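Local structure of metallo-beta-lactamase (6K4X) at residues A[70-75]-A[173-178]; A[74-79]-A[213-218]. The protein hydrolyses the beta-lactam ring of antibiotics as a subclass B3 metallo-beta-lactamase with two zinc ions in its active site, here occupied by a sulfanylbenzoate inhibitor. All coordinates share one frame; numbering follows the deposited sequence.

Contact 1 of 2, residues A[70-75]-A[173-178]; sequences STHSHE and ADSLTA. With ZN (zinc ion), chain B; D0U (4-azanyl-2-sulfanyl-benzoic acid), chain E.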
ATOM      1  N   SER A  70       1.470   5.598   3.967  1.00  5.62           N
ATOM      2  CA  SER A  70       0.138   5.320   3.447  1.00  5.48           C
ATOM      3  C   SER A  70       0.203   5.151   1.935  1.00  5.85           C
ATOM      4  O   SER A  70       0.720   6.037   1.229  1.00  6.61           O
ATOM      5  CB  SER A  70      -0.795   6.441   3.816  1.00  5.75           C
ATOM      6  OG  SER A  70      -2.083   6.271   3.219  1.00  6.54           O
ATOM      7  N   THR A  71      -0.377   4.065   1.419  1.00  5.76           N
ATOM      8  CA  THR A  71      -0.615   3.941  -0.030  1.00  6.25           C
ATOM      9  C   THR A  71      -1.737   4.902  -0.451  1.00  6.03           C
ATOM     10  O   THR A  71      -1.512   5.865  -1.184  1.00  6.00           O
ATOM     11  CB  THR A  71      -0.942   2.500  -0.450  1.00  6.97           C
ATOM     12  OG1 THR A  71      -2.037   2.026   0.340  1.00  7.06           O
ATOM     13  CG2 THR A  71       0.253   1.575  -0.340  1.00  7.42           C
ATOM     14  N   HIS A  72      -2.962   4.645   0.019  1.00  6.08           N
ATOM     15  CA  HIS A  72      -4.037   5.567  -0.240  1.00  6.12           C
ATOM     16  C   HIS A  72      -5.068   5.534   0.882  1.00  5.92           C
ATOM     17  O   HIS A  72      -5.137   4.616   1.696  1.00  6.14           O
ATOM     18  CB  HIS A  72      -4.684   5.360  -1.622  1.00  6.17           C
ATOM     19  CG  HIS A  72      -5.568   4.166  -1.732  1.00  5.40           C
ATOM     20  ND1 HIS A  72      -5.116   2.948  -2.147  1.00  6.39           N
ATOM     21  CD2 HIS A  72      -6.898   4.010  -1.504  1.00  5.59           C
ATOM     22  CE1 HIS A  72      -6.128   2.096  -2.197  1.00  6.54           C
ATOM     23  NE2 HIS A  72      -7.265   2.711  -1.779  1.00  6.27           N
ATOM     24  N   SER A  73      -5.896   6.582   0.875  1.00  6.30           N
ATOM     25  CA  SER A  73      -6.736   6.978   1.997  1.00  6.29           C
ATOM     26  C   SER A  73      -8.169   6.471   1.848  1.00  6.37           C
ATOM     27  O   SER A  73      -9.115   7.267   1.838  1.00  7.17           O
ATOM     28  CB  SER A  73      -6.680   8.474   2.107  1.00  7.05           C
ATOM     29  OG  SER A  73      -6.917   9.098   0.849  1.00  8.42           O
ATOM     30  N   HIS A  74      -8.311   5.133   1.784  1.00  6.13           N
ATOM     31  CA  HIS A  74      -9.614   4.489   1.950  1.00  6.40           C
ATOM     32  C   HIS A  74      -9.559   3.613   3.195  1.00  6.34           C
ATOM     33  O   HIS A  74      -8.484   3.231   3.653  1.00  6.80           O
ATOM     34  CB  HIS A  74      -9.997   3.636   0.740  1.00  6.21           C
ATOM     35  CG  HIS A  74     -10.231   4.448  -0.487  1.00  6.29           C
ATOM     36  ND1 HIS A  74     -10.081   3.960  -1.750  1.00  6.37           N
ATOM     37  CD2 HIS A  74     -10.664   5.720  -0.608  1.00  6.37           C
ATOM     38  CE1 HIS A  74     -10.387   4.920  -2.595  1.00  5.70           C
ATOM     39  NE2 HIS A  74     -10.748   5.998  -1.932  1.00  6.36           N
ATOM     40  N   GLU A  75     -10.734   3.341   3.749  1.00  6.33           N
ATOM     41  CA  GLU A  75     -10.870   2.705   5.056  1.00  6.79           C
ATOM     42  C   GLU A  75     -10.167   1.350   5.136  1.00  6.86           C
ATOM     43  O   GLU A  75      -9.787   0.937   6.232  1.00  7.69           O
ATOM     44  CB  GLU A  75     -12.343   2.587   5.425  1.00  9.05           C
ATOM     45  CG  GLU A  75     -13.111   1.547   4.617  1.00 11.99           C
ATOM     46  CD  GLU A  75     -14.566   1.255   4.966  1.00 17.15           C
ATOM     47  OE1 GLU A  75     -14.881   1.225   6.161  1.00 21.91           O
ATOM     48  OE2 GLU A  75     -15.379   1.027   4.033  1.00 21.51           O
ATOM     49  N   ALA A 173       2.818  -1.954  -3.753  1.00  5.69           N
ATOM     50  CA  ALA A 173       2.097  -1.367  -4.882  1.00  6.14           C
ATOM     51  C   ALA A 173       0.730  -0.844  -4.430  1.00  6.41           C
ATOM     52  O   ALA A 173      -0.109  -1.609  -3.950  1.00  7.18           O
ATOM     53  CB  ALA A 173       1.973  -2.393  -5.975  1.00  7.32           C
ATOM     54  N   ASP A 174       0.525   0.458  -4.604  1.00  5.95           N
ATOM     55  CA  ASP A 174      -0.785   1.029  -4.396  1.00  6.24           C
ATOM     56  C   ASP A 174      -1.766   0.455  -5.418  1.00  5.53           C
ATOM     57  O   ASP A 174      -1.382  -0.082  -6.473  1.00  6.45           O
ATOM     58  CB  ASP A 174      -0.741   2.542  -4.525  1.00  6.52           C
ATOM     59  CG  ASP A 174      -1.994   3.234  -4.025  1.00  7.42           C
ATOM     60  OD1 ASP A 174      -2.726   2.615  -3.257  1.00  8.17           O
ATOM     61  OD2 ASP A 174      -2.151   4.431  -4.373  1.00  8.39           O
ATOM     62  N   SER A 175      -3.053   0.547  -5.086  1.00  6.43           N
ATOM     63  CA  SER A 175      -4.152   0.206  -5.998  1.00  6.73           C
ATOM     64  C   SER A 175      -4.167   1.133  -7.205  1.00  6.45           C
ATOM     65  O   SER A 175      -4.083   2.345  -7.081  1.00  7.24           O
ATOM     66  CB  SER A 175      -5.455   0.252  -5.273  1.00  6.70           C
ATOM     67  OG  SER A 175      -5.402  -0.610  -4.155  1.00  7.70           O
ATOM     68  N   LEU A 176      -4.362   0.524  -8.381  1.00  6.51           N
ATOM     69  CA  LEU A 176      -4.433   1.242  -9.650  1.00  6.45           C
ATOM     70  C   LEU A 176      -5.806   1.064 -10.302  1.00  6.77           C
ATOM     71  O   LEU A 176      -5.918   1.106 -11.540  1.00  6.98           O
ATOM     72  CB  LEU A 176      -3.346   0.718 -10.579  1.00  6.70           C
ATOM     73  CG  LEU A 176      -1.920   0.788 -10.048  1.00  7.19           C
ATOM     74  CD1 LEU A 176      -0.953   0.238 -11.081  1.00  8.00           C
ATOM     75  CD2 LEU A 176      -1.540   2.202  -9.625  1.00  9.42           C
ATOM     76  N   THR A 177      -6.843   0.841  -9.489  1.00  6.43           N
ATOM     77  CA  THR A 177      -8.130   0.382  -9.970  1.00  6.44           C
ATOM     78  C   THR A 177      -9.090   1.548 -10.224  1.00  6.29           C
ATOM     79  O   THR A 177      -9.360   2.387  -9.357  1.00  7.12           O
ATOM     80  CB  THR A 177      -8.726  -0.584  -8.954  1.00  6.60           C
ATOM     81  OG1 THR A 177      -8.727   0.074  -7.686  1.00  7.71           O
ATOM     82  CG2 THR A 177      -7.962  -1.887  -8.896  1.00  7.44           C
ATOM     83  N   ALA A 178      -9.709   1.513 -11.396  1.00  6.44           N
ATOM     84  CA  ALA A 178     -10.802   2.403 -11.785  1.00  7.17           C
ATOM     85  C   ALA A 178     -12.106   1.812 -11.251  1.00  7.87           C
ATOM     86  O   ALA A 178     -12.612   0.767 -11.728  1.00 11.32           O
ATOM     87  CB  ALA A 178     -10.851   2.545 -13.286  1.00  7.55           C
TER
HETATM   88 ZN    ZN B 301      -9.132   2.244  -2.398  1.00  6.27          ZN
HETATM   89  O2  D0U E 304      -7.960  -0.731  -3.354  1.00  6.85           O
HETATM   90  C7  D0U E 304      -8.686  -1.043  -4.323  1.00  6.52           C
HETATM   91  O1  D0U E 304      -8.202  -1.424  -5.427  1.00  7.73           O
HETATM   92  C3  D0U E 304     -10.168  -0.963  -4.232  1.00  6.68           C
HETATM   93  C2  D0U E 304     -10.889  -1.581  -5.291  1.00  7.58           C
HETATM   94  C4  D0U E 304     -10.859  -0.341  -3.177  1.00  6.72           C
HETATM   95  S1  D0U E 304     -10.235   0.361  -1.752  1.00  6.27           S
HETATM   96  C5  D0U E 304     -12.270  -0.330  -3.256  1.00  7.61           C
HETATM   97  C6  D0U E 304     -12.980  -0.919  -4.305  1.00  8.26           C
HETATM   98  N1  D0U E 304     -14.369  -0.919  -4.324  1.00 11.20           N
HETATM   99  C1  D0U E 304     -12.283  -1.555  -5.293  1.00  8.04           C

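Contact 2 of 2, residues A[74-79]-A[213-218]; sequences HEDHAG and AAHPEV. With ZN (zinc ion), chain C; ZN (zinc ion), chain B; D0U (4-azanyl-2-sulfanyl-benzoic acid), chain E.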
ATOM      1  N   HIS A  74      -8.311   5.133   1.784  1.00  6.13           N
ATOM      2  CA  HIS A  74      -9.614   4.489   1.950  1.00  6.40           C
ATOM      3  C   HIS A  74      -9.559   3.613   3.195  1.00  6.34           C
ATOM      4  O   HIS A  74      -8.484   3.231   3.653  1.00  6.80           O
ATOM      5  CB  HIS A  74      -9.997   3.636   0.740  1.00  6.21           C
ATOM      6  CG  HIS A  74     -10.231   4.448  -0.487  1.00  6.29           C
ATOM      7  ND1 HIS A  74     -10.081   3.960  -1.750  1.00  6.37           N
ATOM      8  CD2 HIS A  74     -10.664   5.720  -0.608  1.00  6.37           C
ATOM      9  CE1 HIS A  74     -10.387   4.920  -2.595  1.00  5.70           C
ATOM     10  NE2 HIS A  74     -10.748   5.998  -1.932  1.00  6.36           N
ATOM     11  N   GLU A  75     -10.734   3.341   3.749  1.00  6.33           N
ATOM     12  CA  GLU A  75     -10.870   2.705   5.056  1.00  6.79           C
ATOM     13  C   GLU A  75     -10.167   1.350   5.136  1.00  6.86           C
ATOM     14  O   GLU A  75      -9.787   0.937   6.232  1.00  7.69           O
ATOM     15  CB  GLU A  75     -12.343   2.587   5.425  1.00  9.05           C
ATOM     16  CG  GLU A  75     -13.111   1.547   4.617  1.00 11.99           C
ATOM     17  CD  GLU A  75     -14.566   1.255   4.966  1.00 17.15           C
ATOM     18  OE1 GLU A  75     -14.881   1.225   6.161  1.00 21.91           O
ATOM     19  OE2 GLU A  75     -15.379   1.027   4.033  1.00 21.51           O
ATOM     20  N   ASP A  76     -10.091   0.606   4.044  1.00  5.54           N
ATOM     21  CA  ASP A  76      -9.496  -0.720   4.083  1.00  6.02           C
ATOM     22  C   ASP A  76      -7.970  -0.687   4.273  1.00  5.95           C
ATOM     23  O   ASP A  76      -7.427  -1.633   4.842  1.00  7.04           O
ATOM     24  CB  ASP A  76      -9.891  -1.550   2.867  1.00  5.94           C
ATOM     25  CG  ASP A  76      -9.599  -0.970   1.498  1.00  5.90           C
ATOM     26  OD1 ASP A  76      -9.589   0.273   1.356  1.00  7.21           O
ATOM     27  OD2 ASP A  76      -9.419  -1.788   0.567  1.00  6.36           O
ATOM     28  N   HIS A  77      -7.293   0.342   3.751  1.00  5.78           N
ATOM     29  CA  HIS A  77      -5.836   0.428   3.875  1.00  6.14           C
ATOM     30  C   HIS A  77      -5.422   1.344   5.021  1.00  5.70           C
ATOM     31  O   HIS A  77      -4.335   1.174   5.606  1.00  6.44           O
ATOM     32  CB  HIS A  77      -5.219   0.935   2.573  1.00  6.49           C
ATOM     33  CG  HIS A  77      -5.683   0.138   1.406  1.00  6.78           C
ATOM     34  ND1 HIS A  77      -5.206  -1.134   1.117  1.00  6.02           N
ATOM     35  CD2 HIS A  77      -6.683   0.380   0.530  1.00  6.17           C
ATOM     36  CE1 HIS A  77      -5.896  -1.601   0.084  1.00  6.14           C
ATOM     37  NE2 HIS A  77      -6.821  -0.718  -0.284  1.00  6.12           N
ATOM     38  N   ALA A  78      -6.211   2.396   5.246  1.00  5.98           N
ATOM     39  CA  ALA A  78      -5.856   3.517   6.126  1.00  6.25           C
ATOM     40  C   ALA A  78      -6.685   3.537   7.411  1.00  6.21           C
ATOM     41  O   ALA A  78      -6.382   4.311   8.317  1.00  6.40           O
ATOM     42  CB  ALA A  78      -6.028   4.847   5.426  1.00  6.41           C
ATOM     43  N   GLY A  79      -7.728   2.715   7.504  1.00  5.93           N
ATOM     44  CA  GLY A  79      -8.606   2.774   8.655  1.00  6.64           C
ATOM     45  C   GLY A  79      -7.893   2.519   9.962  1.00  6.42           C
ATOM     46  O   GLY A  79      -8.329   3.040  10.999  1.00  7.71           O
ATOM     47  N   ALA A 213       1.154  -6.209  -3.203  1.00  6.22           N
ATOM     48  CA  ALA A 213       0.042  -5.335  -3.577  1.00  5.85           C
ATOM     49  C   ALA A 213      -0.816  -5.021  -2.357  1.00  5.81           C
ATOM     50  O   ALA A 213      -1.002  -5.874  -1.498  1.00  6.16           O
ATOM     51  CB  ALA A 213      -0.783  -5.972  -4.657  1.00  6.65           C
ATOM     52  N   ALA A 214      -1.353  -3.802  -2.309  1.00  5.91           N
ATOM     53  CA  ALA A 214      -2.136  -3.358  -1.170  1.00  6.33           C
ATOM     54  C   ALA A 214      -3.283  -4.340  -0.875  1.00  6.66           C
ATOM     55  O   ALA A 214      -3.556  -4.669   0.288  1.00  6.36           O
ATOM     56  CB  ALA A 214      -2.634  -1.954  -1.413  1.00  6.90           C
ATOM     57  N   HIS A 215      -3.984  -4.796  -1.917  1.00  5.82           N
ATOM     58  CA  HIS A 215      -4.804  -6.003  -1.842  1.00  6.07           C
ATOM     59  C   HIS A 215      -3.927  -7.187  -2.216  1.00  5.86           C
ATOM     60  O   HIS A 215      -3.525  -7.324  -3.370  1.00  6.40           O
ATOM     61  CB  HIS A 215      -6.022  -5.904  -2.777  1.00  6.76           C
ATOM     62  CG  HIS A 215      -7.040  -4.934  -2.276  1.00  6.10           C
ATOM     63  ND1 HIS A 215      -7.987  -5.280  -1.318  1.00  6.39           N
ATOM     64  CD2 HIS A 215      -7.214  -3.611  -2.502  1.00  6.14           C
ATOM     65  CE1 HIS A 215      -8.693  -4.218  -0.999  1.00  6.39           C
ATOM     66  NE2 HIS A 215      -8.254  -3.171  -1.714  1.00  6.73           N
ATOM     67  N   PRO A 216      -3.550  -8.044  -1.250  1.00  6.25           N
ATOM     68  CA  PRO A 216      -2.438  -8.963  -1.487  1.00  6.87           C
ATOM     69  C   PRO A 216      -2.661  -9.967  -2.621  1.00  6.55           C
ATOM     70  O   PRO A 216      -1.716 -10.390  -3.298  1.00  6.43           O
ATOM     71  CB  PRO A 216      -2.233  -9.646  -0.125  1.00  8.22           C
ATOM     72  CG  PRO A 216      -3.533  -9.431   0.612  1.00  7.63           C
ATOM     73  CD  PRO A 216      -4.040  -8.085   0.136  1.00  7.12           C
ATOM     74  N   GLU A 217      -3.915 -10.316  -2.850  1.00  6.47           N
ATOM     75  CA  GLU A 217      -4.247 -11.279  -3.899  1.00  7.19           C
ATOM     76  C   GLU A 217      -3.987 -10.702  -5.297  1.00  6.89           C
ATOM     77  O   GLU A 217      -3.919 -11.469  -6.269  1.00  7.17           O
ATOM     78  CB  GLU A 217      -5.687 -11.775  -3.758  1.00  9.35           C
ATOM     79  CG  GLU A 217      -6.750 -10.784  -4.159  1.00 11.54           C
ATOM     80  CD  GLU A 217      -7.024  -9.618  -3.248  1.00 12.69           C
ATOM     81  OE1 GLU A 217      -6.524  -9.612  -2.085  1.00 10.95           O
ATOM     82  OE2 GLU A 217      -7.744  -8.708  -3.758  1.00 15.34           O
ATOM     83  N   VAL A 218      -3.834  -9.385  -5.431  1.00  7.10           N
ATOM     84  CA  VAL A 218      -3.537  -8.801  -6.704  1.00  7.26           C
ATOM     85  C   VAL A 218      -2.259  -9.406  -7.293  1.00  7.82           C
ATOM     86  O   VAL A 218      -2.165  -9.580  -8.513  1.00 10.48           O
ATOM     87  CB  VAL A 218      -3.476  -7.272  -6.599  1.00  7.60           C
ATOM     88  CG1 VAL A 218      -2.775  -6.621  -7.784  1.00  9.70           C
ATOM     89  CG2 VAL A 218      -4.878  -6.717  -6.455  1.00  8.55           C
TER
HETATM   90 ZN    ZN C 302      -8.553  -1.212  -1.217  1.00  6.45          ZN
HETATM   91 ZN    ZN B 301      -9.132   2.244  -2.398  1.00  6.27          ZN
HETATM   92  O2  D0U E 304      -7.960  -0.731  -3.354  1.00  6.85           O
HETATM   93  C7  D0U E 304      -8.686  -1.043  -4.323  1.00  6.52           C
HETATM   94  O1  D0U E 304      -8.202  -1.424  -5.427  1.00  7.73           O
HETATM   95  C3  D0U E 304     -10.168  -0.963  -4.232  1.00  6.68           C
HETATM   96  C2  D0U E 304     -10.889  -1.581  -5.291  1.00  7.58           C
HETATM   97  C4  D0U E 304     -10.859  -0.341  -3.177  1.00  6.72           C
HETATM   98  S1  D0U E 304     -10.235   0.361  -1.752  1.00  6.27           S
HETATM   99  C5  D0U E 304     -12.270  -0.330  -3.256  1.00  7.61           C
HETATM  100  C6  D0U E 304     -12.980  -0.919  -4.305  1.00  8.26           C
HETATM  101  N1  D0U E 304     -14.369  -0.919  -4.324  1.00 11.20           N
HETATM  102  C1  D0U E 304     -12.283  -1.555  -5.293  1.00  8.04           C

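Contact 1 of 2, residues A[70-75]-A[173-178]
D174 OD1 is gripped from both segments: ND1 of H72 donates to it over 2.7 Å at an N-H...O angle of 160°, and the backbone N of S175 adds a weak, bent bond. This second-shell carboxylate belongs to the αβ/βα metallo-beta-lactamase fold, where the HxHxDH motif, here H72 to H77, follows strand 65-69 and D174 follows strand 166-173. OD1 offers H72 its syn lone pair and lies in the imidazole plane, although ring and carboxylate are twisted 40° apart. Because ND1 carries the donated proton, the other ring nitrogen, NE2, is left to bind the chain B zinc ion at 2.0 Å; the hydrogen bond at ND1 and the metal bond at NE2 together fix the ring's rotation, and the aspartate would probably make H72 a stronger ligand. H72 has CG between its backbone N and carbonyl carbon (chi1 75°), which carries the ring toward D174. Next to this bond, CB of T71 packs against D174 OD1 at 3.3 Å, while T71 OG1 is hydrogen-bonded to D41.

H74 ND1 and the inhibitor's S1 also bind this zinc ion, and H150 completes its four ligands. Across the pocket, the inhibitor carboxylate is divided between two hydroxyls: S175 OG donates to O2 over 2.7 Å, and T177 OG1 to O1 over 2.8 Å.

Contact 2 of 2, residues A[74-79]-A[213-218]
D76 and H77, on the short helix 75-78, meet H215 from the loop after strand 210-213 at the chain C zinc ion, the second metal site of the binuclear metallo-beta-lactamase centre. D76 OD2 binds it at 2.1 Å, and the NE2 atoms of H77 and H215 bind at 2.0 Å each. The close approach of the two nitrogens, H77 NE2 to H215 NE2 at 3.2 Å, reflects this shared metal and is not a hydrogen bond.

D76 holds CG between its backbone N and carbonyl carbon (chi1 56°), which brings OD2 to the metal; OD1, 3.1 Å from the zinc ion, does not bind it, so D76 is a monodentate ligand. Both histidines instead place CG beside the backbone N, with similar torsions, and their different approaches to the zinc ion come from where their backbones lie, one on helix 75-78 and the other in the loop after strand 210-213. Their planes stand at 87°, and the edge of H77 is directed at the face of H215 in an offset edge-to-face pair. D76 OD2 lies instead at the edge of the H215 ring, near its plane. The methyl CB of A214 packs obliquely against the H77 ring, 3.6 Å from CE1.

H74 is the N-cap, just before helix 75-78, and its carbonyl O accepts from both H77 N and A78 N. The inhibitor supplies two further ligands: its sulfur S1 bridges both zinc ions, and its carboxylate O2 meets the chain C zinc ion at 2.3 Å.

Overall arrangement
From the N terminus, strand 65-69 runs into 70-75 and then 74-79, so both contacts start from one continuous stretch and share H74 and E75. Contact 1 closes the shorter loop at 173-178, after strand 166-173; contact 2 closes the longer one at 213-218, after strand 210-213. With a common start they neither cross nor stand apart, and the return at 173-178 falls within the longer loop. These two strands are parallel neighbours in the five-stranded sheet, whereas 65-69 belongs to the seven-stranded sheet, so the contacts join both sheets at the metal centre. A173 O and A214 N, 3.0 Å apart, link the returning segments by a probable hydrogen bond, and H72 CE1 packs 3.3 Å from H77 CD2.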